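Local coordinates for effector protein B, substrate of the Dot/Icm secretion system (Legionella drancourtii, PDB 4JVS) that probably acts as a GTPase-activating protein, its GAP domain being captured here with a partner protein, GDP and aluminum fluoride, a mimic of the transferred phosphate, at residues Ile121-His124 with Leu125-Asp129; Asn68-Leu71 with Asn72-Glu76; Phe60-Leu63 with Ala64-Phe67; Ser155-Ala158 with Lys159-Leu163. All coordinates share one frame; numbering follows the deposited sequence.

Interaction 1: residues Ile121-His124 with Leu125-Asp129; sequences ILRH and LSIVD
Ile121 and Leu125 meet one turn apart where helix 118-124 gives way to the loop before strand 135-136, a local helix-exit contact in the N-terminal subdomain of the LepB GAP domain. Leu125 N donates to Ile121 O at 2.9 Å, keeping the i to i+4 pattern. The two aliphatic side chains run side by side in the same direction, and Ile121 CG2 touches Leu125 CD1 at 3.8 Å. The methyl that does so is the branch set opposite the backbone N (chi1 -61° for CG1), while the longer branch leads away. The next bond is weak: Ile127 N lies 3.1 Å from Arg123 O with an N-H...O angle of 130°. By Ile127 the backbone is extended, a conformation that suits a beta-branched residue, and its CD1 settles 4.1 Å from Arg123 CB, beside the apolar root of the arginine. The straight arginine chain carries its charged end on to Asn72 and Glu76, and His124 NE2 is bonded to Glu252. The turn thus lies among three helices: Arg123 and Ile127 pack on helix 60-80, Ile121 and Leu122 on Trp157 of helix 156-177, and Leu125 on helix 142-151 and a basic side chain of the partner protein.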
ATOM      1  N   ILE A 121      -5.668  12.120   3.450  1.00 32.12           N
ATOM      2  CA  ILE A 121      -5.346  11.199   2.383  1.00 32.75           C
ATOM      3  C   ILE A 121      -3.834  10.956   2.362  1.00 36.31           C
ATOM      4  O   ILE A 121      -3.384   9.800   2.414  1.00 33.46           O
ATOM      5  CB  ILE A 121      -5.846  11.747   1.030  1.00 33.81           C
ATOM      6  CG1 ILE A 121      -7.372  11.914   1.070  1.00 35.12           C
ATOM      7  CG2 ILE A 121      -5.442  10.825  -0.114  1.00 34.39           C
ATOM      8  CD1 ILE A 121      -7.955  12.796  -0.026  1.00 33.91           C
ATOM      9  N   LEU A 122      -3.057  12.042   2.319  1.00 34.90           N
ATOM     10  CA  LEU A 122      -1.597  11.949   2.345  1.00 31.99           C
ATOM     11  C   LEU A 122      -1.078  11.099   3.505  1.00 33.87           C
ATOM     12  O   LEU A 122      -0.257  10.199   3.306  1.00 36.39           O
ATOM     13  CB  LEU A 122      -0.973  13.330   2.423  1.00 33.31           C
ATOM     14  CG  LEU A 122       0.553  13.322   2.409  1.00 36.56           C
ATOM     15  CD1 LEU A 122       1.036  12.769   1.071  1.00 35.21           C
ATOM     16  CD2 LEU A 122       1.126  14.720   2.692  1.00 33.90           C
ATOM     17  N   ARG A 123      -1.576  11.332   4.691  1.00 33.70           N
ATOM     18  CA  ARG A 123      -1.241  10.503   5.815  1.00 36.09           C
ATOM     19  C   ARG A 123      -1.659   9.082   5.660  1.00 35.76           C
ATOM     20  O   ARG A 123      -1.003   8.203   6.114  1.00 35.74           O
ATOM     21  CB  ARG A 123      -1.929  11.037   7.036  1.00 35.16           C
ATOM     22  CG  ARG A 123      -1.256  12.137   7.717  1.00 37.59           C
ATOM     23  CD  ARG A 123      -2.177  12.604   8.760  1.00 39.47           C
ATOM     24  NE  ARG A 123      -1.719  13.757   9.504  1.00 42.95           N
ATOM     25  CZ  ARG A 123      -2.297  14.948   9.464  1.00 46.65           C
ATOM     26  NH1 ARG A 123      -1.845  15.928  10.197  1.00 45.77           N
ATOM     27  NH2 ARG A 123      -3.331  15.167   8.703  1.00 44.01           N
ATOM     28  N   HIS A 124      -2.794   8.856   5.054  1.00 32.62           N
ATOM     29  CA  HIS A 124      -3.313   7.503   4.912  1.00 31.05           C
ATOM     30  C   HIS A 124      -2.480   6.645   3.981  1.00 32.23           C
ATOM     31  O   HIS A 124      -2.220   5.472   4.268  1.00 33.62           O
ATOM     32  CB  HIS A 124      -4.756   7.533   4.419  1.00 32.87           C
ATOM     33  CG  HIS A 124      -5.764   7.601   5.520  1.00 34.26           C
ATOM     34  ND1 HIS A 124      -5.493   7.175   6.801  1.00 36.01           N
ATOM     35  CD2 HIS A 124      -7.039   8.058   5.536  1.00 34.98           C
ATOM     36  CE1 HIS A 124      -6.556   7.369   7.562  1.00 37.28           C
ATOM     37  NE2 HIS A 124      -7.509   7.900   6.818  1.00 37.17           N
ATOM     38  N   LEU A 125      -2.069   7.244   2.869  1.00 32.63           N
ATOM     39  CA  LEU A 125      -1.392   6.532   1.796  1.00 32.90           C
ATOM     40  C   LEU A 125       0.088   6.362   2.063  1.00 35.55           C
ATOM     41  O   LEU A 125       0.802   5.790   1.237  1.00 36.95           O
ATOM     42  CB  LEU A 125      -1.563   7.277   0.472  1.00 32.18           C
ATOM     43  CG  LEU A 125      -2.996   7.294  -0.045  1.00 32.34           C
ATOM     44  CD1 LEU A 125      -3.127   8.115  -1.327  1.00 32.49           C
ATOM     45  CD2 LEU A 125      -3.451   5.874  -0.241  1.00 28.95           C
ATOM     46  N   SER A 126       0.559   6.860   3.203  1.00 34.29           N
ATOM     47  CA  SER A 126       1.993   6.863   3.453  1.00 34.56           C
ATOM     48  C   SER A 126       2.435   6.545   4.887  1.00 36.84           C
ATOM     49  O   SER A 126       3.628   6.436   5.155  1.00 38.94           O
ATOM     50  CB  SER A 126       2.589   8.185   2.976  1.00 36.19           C
ATOM     51  OG  SER A 126       2.511   8.277   1.557  1.00 38.03           O
ATOM     52  N   ILE A 127       1.486   6.374   5.804  1.00 35.72           N
ATOM     53  CA  ILE A 127       1.829   6.011   7.173  1.00 35.26           C
ATOM     54  C   ILE A 127       2.179   4.524   7.310  1.00 36.97           C
ATOM     55  O   ILE A 127       1.464   3.648   6.822  1.00 37.76           O
ATOM     56  CB  ILE A 127       0.738   6.455   8.183  1.00 35.29           C
ATOM     57  CG1 ILE A 127       0.974   7.919   8.570  1.00 38.24           C
ATOM     58  CG2 ILE A 127       0.760   5.591   9.440  1.00 33.66           C
ATOM     59  CD1 ILE A 127      -0.001   8.462   9.577  1.00 39.85           C
ATOM     60  N   VAL A 128       3.307   4.258   7.957  1.00 36.96           N
ATOM     61  CA  VAL A 128       3.790   2.903   8.139  1.00 36.74           C
ATOM     62  C   VAL A 128       3.278   2.350   9.456  1.00 37.27           C
ATOM     63  O   VAL A 128       3.568   2.898  10.519  1.00 38.01           O
ATOM     64  CB  VAL A 128       5.331   2.851   8.153  1.00 35.85           C
ATOM     65  CG1 VAL A 128       5.807   1.426   8.056  1.00 35.79           C
ATOM     66  CG2 VAL A 128       5.897   3.670   7.015  1.00 36.35           C
ATOM     67  N   ASP A 129       2.517   1.264   9.378  1.00 36.40           N
ATOM     68  CA  ASP A 129       1.970   0.612  10.558  1.00 36.56           C
ATOM     69  C   ASP A 129       3.096   0.052  11.404  1.00 37.35           C
ATOM     70  O   ASP A 129       3.825  -0.837  10.962  1.00 37.84           O
ATOM     71  CB  ASP A 129       1.037  -0.527  10.142  1.00 40.33           C
ATOM     72  CG  ASP A 129       0.331  -1.159  11.323  1.00 43.35           C
ATOM     73  OD1 ASP A 129       0.191  -2.406  11.345  1.00 42.07           O
ATOM     74  OD2 ASP A 129      -0.084  -0.395  12.225  1.00 43.56           O
TER

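Interaction 2: residues Asn68-Leu71 with Asn72-Glu76; sequences NDYL and NTVAE
Asn68 begins the contact through its backbone, its O receiving Asn72 N at 2.9 Å in the middle of helix 60-80; its side-chain amide turns instead to the carbonyl of Val128 in the neighbouring loop. The carbonyl of Asp69 takes two donors from one residue, Thr73 N at 2.9 Å and Thr73 OG1 at 3.1 Å. The threonine hydroxyl folds back because OG1 lies opposite its own carbonyl carbon (chi1 -57°), and it reaches Asp69 O from above the carbonyl plane, whereas the amide is tilted less from that plane. Tyr70 gives the chief side-chain contact. Val74 CG2 sits over one face of its ring, 3.8 Å from the centroid and 17° off the normal, a CH-pi contact displaced toward the hydroxyl-bearing side. The phenol oxygen beyond it bonds to Lys206. Leu71 closes the row, its O accepting Ala75 N at 2.7 Å, while its side chain packs on Ser126 and Ile127. The small methyl of Ala75 meets the side chain of Arg123. A threonine hydroxyl on an exposed face can meet its hydrogen-bonding need within its own helix, while Val74 and Tyr70 join apolar surface to each other and to Met160 and Leu163 of helix 156-177.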
ATOM      1  N   ASN A  68       6.340   8.325  11.106  1.00 37.74           N
ATOM      2  CA  ASN A  68       4.950   8.744  11.131  1.00 35.48           C
ATOM      3  C   ASN A  68       4.763  10.093  11.814  1.00 35.63           C
ATOM      4  O   ASN A  68       3.946  10.889  11.384  1.00 39.84           O
ATOM      5  CB  ASN A  68       4.083   7.670  11.785  1.00 36.39           C
ATOM      6  CG  ASN A  68       4.024   6.392  10.969  1.00 36.12           C
ATOM      7  OD1 ASN A  68       4.110   6.418   9.741  1.00 37.98           O
ATOM      8  ND2 ASN A  68       3.878   5.265  11.649  1.00 35.39           N
ATOM      9  N   ASP A  69       5.517  10.355  12.873  1.00 37.83           N
ATOM     10  CA  ASP A  69       5.450  11.656  13.538  1.00 39.10           C
ATOM     11  C   ASP A  69       5.848  12.748  12.557  1.00 37.78           C
ATOM     12  O   ASP A  69       5.208  13.798  12.479  1.00 36.66           O
ATOM     13  CB  ASP A  69       6.391  11.718  14.751  1.00 39.60           C
ATOM     14  CG  ASP A  69       5.948  10.831  15.888  1.00 46.53           C
ATOM     15  OD1 ASP A  69       4.809  10.307  15.827  1.00 47.20           O
ATOM     16  OD2 ASP A  69       6.740  10.671  16.849  1.00 52.94           O
ATOM     17  N   TYR A  70       6.905  12.504  11.799  1.00 37.36           N
ATOM     18  CA  TYR A  70       7.409  13.465  10.835  1.00 36.74           C
ATOM     19  C   TYR A  70       6.430  13.718   9.720  1.00 37.59           C
ATOM     20  O   TYR A  70       6.178  14.835   9.379  1.00 38.65           O
ATOM     21  CB  TYR A  70       8.760  13.040  10.269  1.00 34.80           C
ATOM     22  CG  TYR A  70       9.286  13.936   9.197  1.00 37.54           C
ATOM     23  CD1 TYR A  70       9.595  15.214   9.464  1.00 39.52           C
ATOM     24  CD2 TYR A  70       9.478  13.490   7.927  1.00 38.21           C
ATOM     25  CE1 TYR A  70      10.050  16.015   8.523  1.00 42.74           C
ATOM     26  CE2 TYR A  70       9.933  14.297   6.980  1.00 38.68           C
ATOM     27  CZ  TYR A  70      10.214  15.559   7.284  1.00 42.10           C
ATOM     28  OH  TYR A  70      10.679  16.419   6.359  1.00 44.96           O
ATOM     29  N   LEU A  71       5.892  12.652   9.154  1.00 37.00           N
ATOM     30  CA  LEU A  71       4.822  12.732   8.172  1.00 34.00           C
ATOM     31  C   LEU A  71       3.674  13.568   8.700  1.00 36.53           C
ATOM     32  O   LEU A  71       3.135  14.413   7.989  1.00 39.06           O
ATOM     33  CB  LEU A  71       4.295  11.334   7.861  1.00 35.03           C
ATOM     34  CG  LEU A  71       3.922  11.021   6.411  1.00 35.95           C
ATOM     35  CD1 LEU A  71       2.772  10.029   6.371  1.00 35.27           C
ATOM     36  CD2 LEU A  71       3.575  12.278   5.626  1.00 34.08           C
ATOM     37  N   ASN A  72       3.291  13.313   9.944  1.00 36.37           N
ATOM     38  CA  ASN A  72       2.239  14.085  10.593  1.00 39.37           C
ATOM     39  C   ASN A  72       2.555  15.590  10.661  1.00 39.08           C
ATOM     40  O   ASN A  72       1.699  16.424  10.338  1.00 40.89           O
ATOM     41  CB  ASN A  72       1.907  13.486  11.964  1.00 38.81           C
ATOM     42  CG  ASN A  72       1.112  12.182  11.853  1.00 43.36           C
ATOM     43  OD1 ASN A  72       0.197  12.073  11.035  1.00 46.66           O
ATOM     44  ND2 ASN A  72       1.461  11.191  12.672  1.00 42.39           N
ATOM     45  N   THR A  73       3.782  15.925  11.048  1.00 35.08           N
ATOM     46  CA  THR A  73       4.253  17.309  11.049  1.00 37.77           C
ATOM     47  C   THR A  73       4.175  17.945   9.655  1.00 40.22           C
ATOM     48  O   THR A  73       3.757  19.097   9.503  1.00 38.81           O
ATOM     49  CB  THR A  73       5.715  17.392  11.521  1.00 36.64           C
ATOM     50  OG1 THR A  73       5.829  16.802  12.812  1.00 37.81           O
ATOM     51  CG2 THR A  73       6.165  18.831  11.608  1.00 43.64           C
ATOM     52  N   VAL A  74       4.599  17.196   8.645  1.00 38.47           N
ATOM     53  CA  VAL A  74       4.545  17.667   7.270  1.00 38.30           C
ATOM     54  C   VAL A  74       3.093  17.831   6.804  1.00 42.30           C
ATOM     55  O   VAL A  74       2.706  18.899   6.313  1.00 42.58           O
ATOM     56  CB  VAL A  74       5.290  16.710   6.321  1.00 35.83           C
ATOM     57  CG1 VAL A  74       5.235  17.230   4.897  1.00 37.64           C
ATOM     58  CG2 VAL A  74       6.722  16.534   6.764  1.00 35.86           C
ATOM     59  N   ALA A  75       2.292  16.778   6.959  1.00 39.12           N
ATOM     60  CA  ALA A  75       0.884  16.832   6.580  1.00 36.47           C
ATOM     61  C   ALA A  75       0.145  17.946   7.313  1.00 38.03           C
ATOM     62  O   ALA A  75      -0.720  18.597   6.733  1.00 38.49           O
ATOM     63  CB  ALA A  75       0.208  15.484   6.843  1.00 37.16           C
ATOM     64  N   GLU A  76       0.490  18.180   8.578  1.00 38.99           N
ATOM     65  CA  GLU A  76      -0.090  19.311   9.310  1.00 41.58           C
ATOM     66  C   GLU A  76       0.348  20.654   8.722  1.00 42.71           C
ATOM     67  O   GLU A  76      -0.457  21.569   8.557  1.00 44.40           O
ATOM     68  CB  GLU A  76       0.212  19.221  10.811  1.00 39.32           C
ATOM     69  CG  GLU A  76      -0.533  20.250  11.651  1.00 45.08           C
ATOM     70  CD  GLU A  76      -2.052  20.058  11.638  1.00 56.81           C
ATOM     71  OE1 GLU A  76      -2.537  19.003  11.165  1.00 55.60           O
ATOM     72  OE2 GLU A  76      -2.769  20.961  12.125  1.00 58.85           O
TER

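Interaction 3: residues Phe60-Leu63 with Ala64-Phe67; sequences FGQL and AKCF
The opening turns of helix 60-80 bring Gly61 against Lys65 in an ordinary i to i+4 alpha-helical hydrogen-bond pattern. Four backbone bonds cross in succession, from Ala64 N to Phe60 O, Lys65 N to Gly61 O, Cys66 N to Gln62 O and Phe67 N to Leu63 O, the last at 2.9 Å. Just ahead of the helix, Asn59 OD1 accepts from Gln62 N in the first turn. The methylenes of Lys65 run back past the glycine carbonyl, with Lys65 CG 3.3 Å from Gly61 O. That course is set by CG lying opposite the carbonyl carbon (chi1 -59°). Gln62 slants across the same lysine: a bend at chi2 (-69°) lays its amide against the methylenes, and Gln62 NE2 stands 3.7 Å from Lys65 CE. On the inner faces, Phe60 and Leu63 pack on helix 156-177, and Cys66 and Phe67 meet Phe34 of helix 34-45. Backbone bonding therefore carries the polar part of this contact, while glutamine and lysine, both long and polar and so suited to the surface, meet chiefly through the lysine's hydrocarbon portion, a van der Waals touch between two exposed residues.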
ATOM      1  N   PHE A  60      12.177  -1.482  14.495  1.00 40.85           N
ATOM      2  CA  PHE A  60      11.387  -1.075  13.345  1.00 40.29           C
ATOM      3  C   PHE A  60      10.045  -0.430  13.697  1.00 41.40           C
ATOM      4  O   PHE A  60       9.631   0.527  13.035  1.00 41.25           O
ATOM      5  CB  PHE A  60      11.255  -2.219  12.342  1.00 37.39           C
ATOM      6  CG  PHE A  60      12.523  -2.493  11.598  1.00 40.81           C
ATOM      7  CD1 PHE A  60      12.938  -1.650  10.586  1.00 45.39           C
ATOM      8  CD2 PHE A  60      13.321  -3.562  11.928  1.00 41.54           C
ATOM      9  CE1 PHE A  60      14.121  -1.890   9.906  1.00 43.79           C
ATOM     10  CE2 PHE A  60      14.497  -3.803  11.256  1.00 40.84           C
ATOM     11  CZ  PHE A  60      14.901  -2.965  10.250  1.00 42.00           C
ATOM     12  N   GLY A  61       9.397  -0.922  14.750  1.00 40.42           N
ATOM     13  CA  GLY A  61       8.222  -0.270  15.312  1.00 40.20           C
ATOM     14  C   GLY A  61       8.473   1.169  15.755  1.00 43.11           C
ATOM     15  O   GLY A  61       7.664   2.064  15.482  1.00 45.21           O
ATOM     16  N   GLN A  62       9.595   1.413  16.430  1.00 42.41           N
ATOM     17  CA  GLN A  62       9.935   2.781  16.825  1.00 42.66           C
ATOM     18  C   GLN A  62      10.353   3.626  15.617  1.00 41.52           C
ATOM     19  O   GLN A  62      10.114   4.830  15.583  1.00 39.36           O
ATOM     20  CB  GLN A  62      11.037   2.804  17.894  1.00 46.30           C
ATOM     21  CG  GLN A  62      10.787   1.895  19.105  1.00 50.12           C
ATOM     22  CD  GLN A  62       9.647   2.357  20.005  1.00 53.32           C
ATOM     23  OE1 GLN A  62       9.665   3.474  20.534  1.00 52.86           O
ATOM     24  NE2 GLN A  62       8.654   1.484  20.199  1.00 50.32           N
ATOM     25  N   LEU A  63      10.984   2.998  14.629  1.00 40.63           N
ATOM     26  CA  LEU A  63      11.393   3.722  13.441  1.00 37.65           C
ATOM     27  C   LEU A  63      10.145   4.188  12.711  1.00 40.11           C
ATOM     28  O   LEU A  63      10.100   5.307  12.197  1.00 38.36           O
ATOM     29  CB  LEU A  63      12.234   2.838  12.528  1.00 41.11           C
ATOM     30  CG  LEU A  63      13.441   3.489  11.838  1.00 37.88           C
ATOM     31  CD1 LEU A  63      13.870   2.683  10.625  1.00 37.03           C
ATOM     32  CD2 LEU A  63      13.137   4.899  11.450  1.00 36.33           C
ATOM     33  N   ALA A  64       9.130   3.327  12.676  1.00 39.74           N
ATOM     34  CA  ALA A  64       7.868   3.677  12.039  1.00 37.98           C
ATOM     35  C   ALA A  64       7.123   4.809  12.768  1.00 38.61           C
ATOM     36  O   ALA A  64       6.649   5.742  12.119  1.00 38.36           O
ATOM     37  CB  ALA A  64       6.986   2.449  11.874  1.00 37.94           C
ATOM     38  N   LYS A  65       7.020   4.745  14.096  1.00 36.93           N
ATOM     39  CA  LYS A  65       6.436   5.868  14.844  1.00 38.25           C
ATOM     40  C   LYS A  65       7.183   7.158  14.528  1.00 38.44           C
ATOM     41  O   LYS A  65       6.582   8.203  14.300  1.00 39.45           O
ATOM     42  CB  LYS A  65       6.441   5.622  16.357  1.00 37.13           C
ATOM     43  CG  LYS A  65       5.660   4.372  16.787  1.00 42.34           C
ATOM     44  CD  LYS A  65       6.183   3.769  18.108  1.00 45.35           C
ATOM     45  CE  LYS A  65       5.515   2.421  18.441  1.00 47.40           C
ATOM     46  NZ  LYS A  65       4.045   2.524  18.748  1.00 48.68           N
ATOM     47  N   CYS A  66       8.501   7.056  14.487  1.00 38.46           N
ATOM     48  CA  CYS A  66       9.378   8.192  14.253  1.00 39.01           C
ATOM     49  C   CYS A  66       9.127   8.825  12.880  1.00 39.00           C
ATOM     50  O   CYS A  66       9.033  10.051  12.748  1.00 39.12           O
ATOM     51  CB  CYS A  66      10.831   7.731  14.386  1.00 38.52           C
ATOM     52  SG  CYS A  66      12.077   9.023  14.329  1.00 40.34           S
ATOM     53  N   PHE A  67       9.013   7.990  11.856  1.00 37.74           N
ATOM     54  CA  PHE A  67       8.694   8.492  10.528  1.00 37.66           C
ATOM     55  C   PHE A  67       7.263   9.039  10.470  1.00 38.37           C
ATOM     56  O   PHE A  67       7.000  10.081   9.858  1.00 36.21           O
ATOM     57  CB  PHE A  67       8.880   7.407   9.470  1.00 33.97           C
ATOM     58  CG  PHE A  67       8.195   7.717   8.183  1.00 34.08           C
ATOM     59  CD1 PHE A  67       8.731   8.645   7.314  1.00 33.82           C
ATOM     60  CD2 PHE A  67       7.003   7.091   7.848  1.00 33.30           C
ATOM     61  CE1 PHE A  67       8.103   8.941   6.136  1.00 34.34           C
ATOM     62  CE2 PHE A  67       6.374   7.378   6.674  1.00 33.18           C
ATOM     63  CZ  PHE A  67       6.923   8.308   5.811  1.00 34.99           C
TER

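Interaction 4: residues Ser155-Ala158 with Lys159-Leu163; sequences SPWA and KMQRL
Pro156 O is held by two amides of the next turn, firmly by Met160 N at 2.9 Å and weakly by Lys159 N at 3.0 Å. The lysine amide is itself shared, since Lys159 N also donates to Ser155 O at 3.0 Å in the better-aligned of its two bonds. One residue further along, Gln161 N reaches Trp157 O at 2.9 Å, whereas the bond from Arg162 N to Ala158 O is weak. This is the N-terminal start of helix 156-177, with Ser155 as its N-cap: the serine OG accepts from Ala158 N at 3.3 Å and also bonds to the carbonyl of Phe152. Proline fits the first helical position, where the missing N-H costs no helical bond. Two side-chain pairs then cross the turn. Trp157 and Gln161 both have CG set opposite the backbone N (chi1 174° in the tryptophan), which sends them out on the same flank; they slant past each other with ring and amide planes 62° apart. Gln161 OE1 comes to 3.5 Å from Trp157 CZ2, and its NE2 is bonded to Ser145, which probably settles the amide's orientation. Arg162 bends at chi3 and curls back, so that one face of its guanidinium lies over Ala158 O while NH2 bonds to the carbonyl of Pro153. The small methyl of Ala158 lies beside this group, with Arg162 NH2 3.9 Å from Ala158 CB. Trp157 also packs edge-to-face with Phe95, and Leu163 and Lys159 pack on helix 193-214.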
ATOM      1  N   SER A 155       3.497  18.825  -8.755  1.00 45.80           N
ATOM      2  CA  SER A 155       2.560  19.357  -7.778  1.00 44.94           C
ATOM      3  C   SER A 155       3.087  19.177  -6.366  1.00 43.25           C
ATOM      4  O   SER A 155       3.855  18.246  -6.103  1.00 41.88           O
ATOM      5  CB  SER A 155       1.219  18.643  -7.906  1.00 42.23           C
ATOM      6  OG  SER A 155       1.415  17.244  -7.897  1.00 42.30           O
ATOM      7  N   PRO A 156       2.668  20.065  -5.451  1.00 39.05           N
ATOM      8  CA  PRO A 156       3.065  19.932  -4.051  1.00 40.22           C
ATOM      9  C   PRO A 156       2.730  18.530  -3.569  1.00 40.63           C
ATOM     10  O   PRO A 156       3.579  17.907  -2.941  1.00 39.55           O
ATOM     11  CB  PRO A 156       2.187  20.970  -3.346  1.00 38.75           C
ATOM     12  CG  PRO A 156       1.893  21.968  -4.396  1.00 37.38           C
ATOM     13  CD  PRO A 156       1.731  21.180  -5.647  1.00 38.51           C
ATOM     14  N   TRP A 157       1.531  18.046  -3.902  1.00 41.01           N
ATOM     15  CA  TRP A 157       1.107  16.683  -3.580  1.00 39.13           C
ATOM     16  C   TRP A 157       2.129  15.642  -4.003  1.00 40.08           C
ATOM     17  O   TRP A 157       2.526  14.792  -3.206  1.00 39.81           O
ATOM     18  CB  TRP A 157      -0.232  16.340  -4.241  1.00 39.14           C
ATOM     19  CG  TRP A 157      -0.609  14.916  -4.036  1.00 38.05           C
ATOM     20  CD1 TRP A 157      -0.406  13.880  -4.902  1.00 40.60           C
ATOM     21  CD2 TRP A 157      -1.226  14.351  -2.871  1.00 38.36           C
ATOM     22  NE1 TRP A 157      -0.867  12.704  -4.350  1.00 42.76           N
ATOM     23  CE2 TRP A 157      -1.376  12.969  -3.105  1.00 40.77           C
ATOM     24  CE3 TRP A 157      -1.667  14.881  -1.655  1.00 35.97           C
ATOM     25  CZ2 TRP A 157      -1.950  12.112  -2.169  1.00 39.00           C
ATOM     26  CZ3 TRP A 157      -2.241  14.034  -0.735  1.00 37.30           C
ATOM     27  CH2 TRP A 157      -2.377  12.662  -0.994  1.00 38.85           C
ATOM     28  N   ALA A 158       2.557  15.711  -5.259  1.00 40.58           N
ATOM     29  CA  ALA A 158       3.508  14.743  -5.782  1.00 41.04           C
ATOM     30  C   ALA A 158       4.823  14.802  -5.025  1.00 43.08           C
ATOM     31  O   ALA A 158       5.482  13.779  -4.855  1.00 43.67           O
ATOM     32  CB  ALA A 158       3.741  14.970  -7.259  1.00 46.49           C
ATOM     33  N   LYS A 159       5.195  15.994  -4.562  1.00 41.49           N
ATOM     34  CA  LYS A 159       6.442  16.163  -3.825  1.00 40.97           C
ATOM     35  C   LYS A 159       6.363  15.579  -2.417  1.00 40.91           C
ATOM     36  O   LYS A 159       7.320  14.965  -1.940  1.00 40.89           O
ATOM     37  CB  LYS A 159       6.865  17.637  -3.793  1.00 40.84           C
ATOM     38  CG  LYS A 159       7.388  18.133  -5.142  1.00 47.36           C
ATOM     39  CD  LYS A 159       7.607  19.642  -5.189  1.00 49.43           C
ATOM     40  CE  LYS A 159       8.037  20.104  -6.581  1.00 47.85           C
ATOM     41  NZ  LYS A 159       8.288  21.573  -6.622  1.00 51.76           N
ATOM     42  N   MET A 160       5.214  15.768  -1.768  1.00 40.90           N
ATOM     43  CA  MET A 160       4.980  15.287  -0.411  1.00 38.95           C
ATOM     44  C   MET A 160       4.914  13.777  -0.400  1.00 39.98           C
ATOM     45  O   MET A 160       5.480  13.122   0.476  1.00 41.23           O
ATOM     46  CB  MET A 160       3.656  15.824   0.113  1.00 39.54           C
ATOM     47  CG  MET A 160       3.574  17.330   0.127  1.00 43.59           C
ATOM     48  SD  MET A 160       4.724  18.062   1.297  1.00 43.39           S
ATOM     49  CE  MET A 160       4.806  19.723   0.630  1.00 42.90           C
ATOM     50  N   GLN A 161       4.204  13.229  -1.376  1.00 38.75           N
ATOM     51  CA  GLN A 161       4.042  11.790  -1.493  1.00 38.71           C
ATOM     52  C   GLN A 161       5.387  11.133  -1.796  1.00 39.59           C
ATOM     53  O   GLN A 161       5.643   9.985  -1.429  1.00 40.87           O
ATOM     54  CB  GLN A 161       3.015  11.492  -2.583  1.00 38.57           C
ATOM     55  CG  GLN A 161       2.777  10.040  -2.862  1.00 38.75           C
ATOM     56  CD  GLN A 161       1.316   9.685  -2.799  1.00 42.36           C
ATOM     57  OE1 GLN A 161       0.693   9.799  -1.745  1.00 47.03           O
ATOM     58  NE2 GLN A 161       0.751   9.253  -3.928  1.00 42.86           N
ATOM     59  N   ARG A 162       6.266  11.887  -2.384  1.00 39.44           N
ATOM     60  CA  ARG A 162       7.512  11.384  -2.860  1.00 41.49           C
ATOM     61  C   ARG A 162       8.484  11.345  -1.734  1.00 40.00           C
ATOM     62  O   ARG A 162       9.299  10.473  -1.660  1.00 41.25           O
ATOM     63  CB  ARG A 162       7.965  12.339  -3.939  1.00 43.02           C
ATOM     64  CG  ARG A 162       9.064  11.951  -4.797  1.00 46.36           C
ATOM     65  CD  ARG A 162       9.243  13.022  -5.791  1.00 50.37           C
ATOM     66  NE  ARG A 162       8.327  12.825  -6.895  1.00 57.19           N
ATOM     67  CZ  ARG A 162       7.911  13.774  -7.713  1.00 54.38           C
ATOM     68  NH1 ARG A 162       8.306  15.007  -7.546  1.00 50.23           N
ATOM     69  NH2 ARG A 162       7.081  13.474  -8.684  1.00 52.90           N
ATOM     70  N   LEU A 163       8.404  12.331  -0.871  1.00 37.83           N
ATOM     71  CA  LEU A 163       9.172  12.370   0.369  1.00 39.15           C
ATOM     72  C   LEU A 163       8.685  11.268   1.302  1.00 36.40           C
ATOM     73  O   LEU A 163       9.456  10.627   2.011  1.00 33.02           O
ATOM     74  CB  LEU A 163       8.987  13.734   1.048  1.00 40.34           C
ATOM     75  CG  LEU A 163       9.481  13.887   2.492  1.00 41.05           C
ATOM     76  CD1 LEU A 163      10.997  13.974   2.550  1.00 37.98           C
ATOM     77  CD2 LEU A 163       8.830  15.079   3.194  1.00 40.28           C
TER

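Overall arrangement
From the N terminus, interaction 3 comes first, followed directly by interaction 2 on the same helix, 60-80. Interaction 1 lies at the exit of helix 118-124 and interaction 4 at the start of helix 156-177. Each closes only a local turn, and they follow in series, none nested or crossed. Interaction 1 joins the rest: its loop runs along helix 60-80, where Val128 touches Phe67 of interaction 3 and Asn68 of interaction 2, while Leu122 meets Trp157 and Met160 of interaction 4. Val74 and Tyr70 bring interaction 2 against Met160 and Leu163. Interactions 3 and 4 do not touch, their centres being about 21 Å apart.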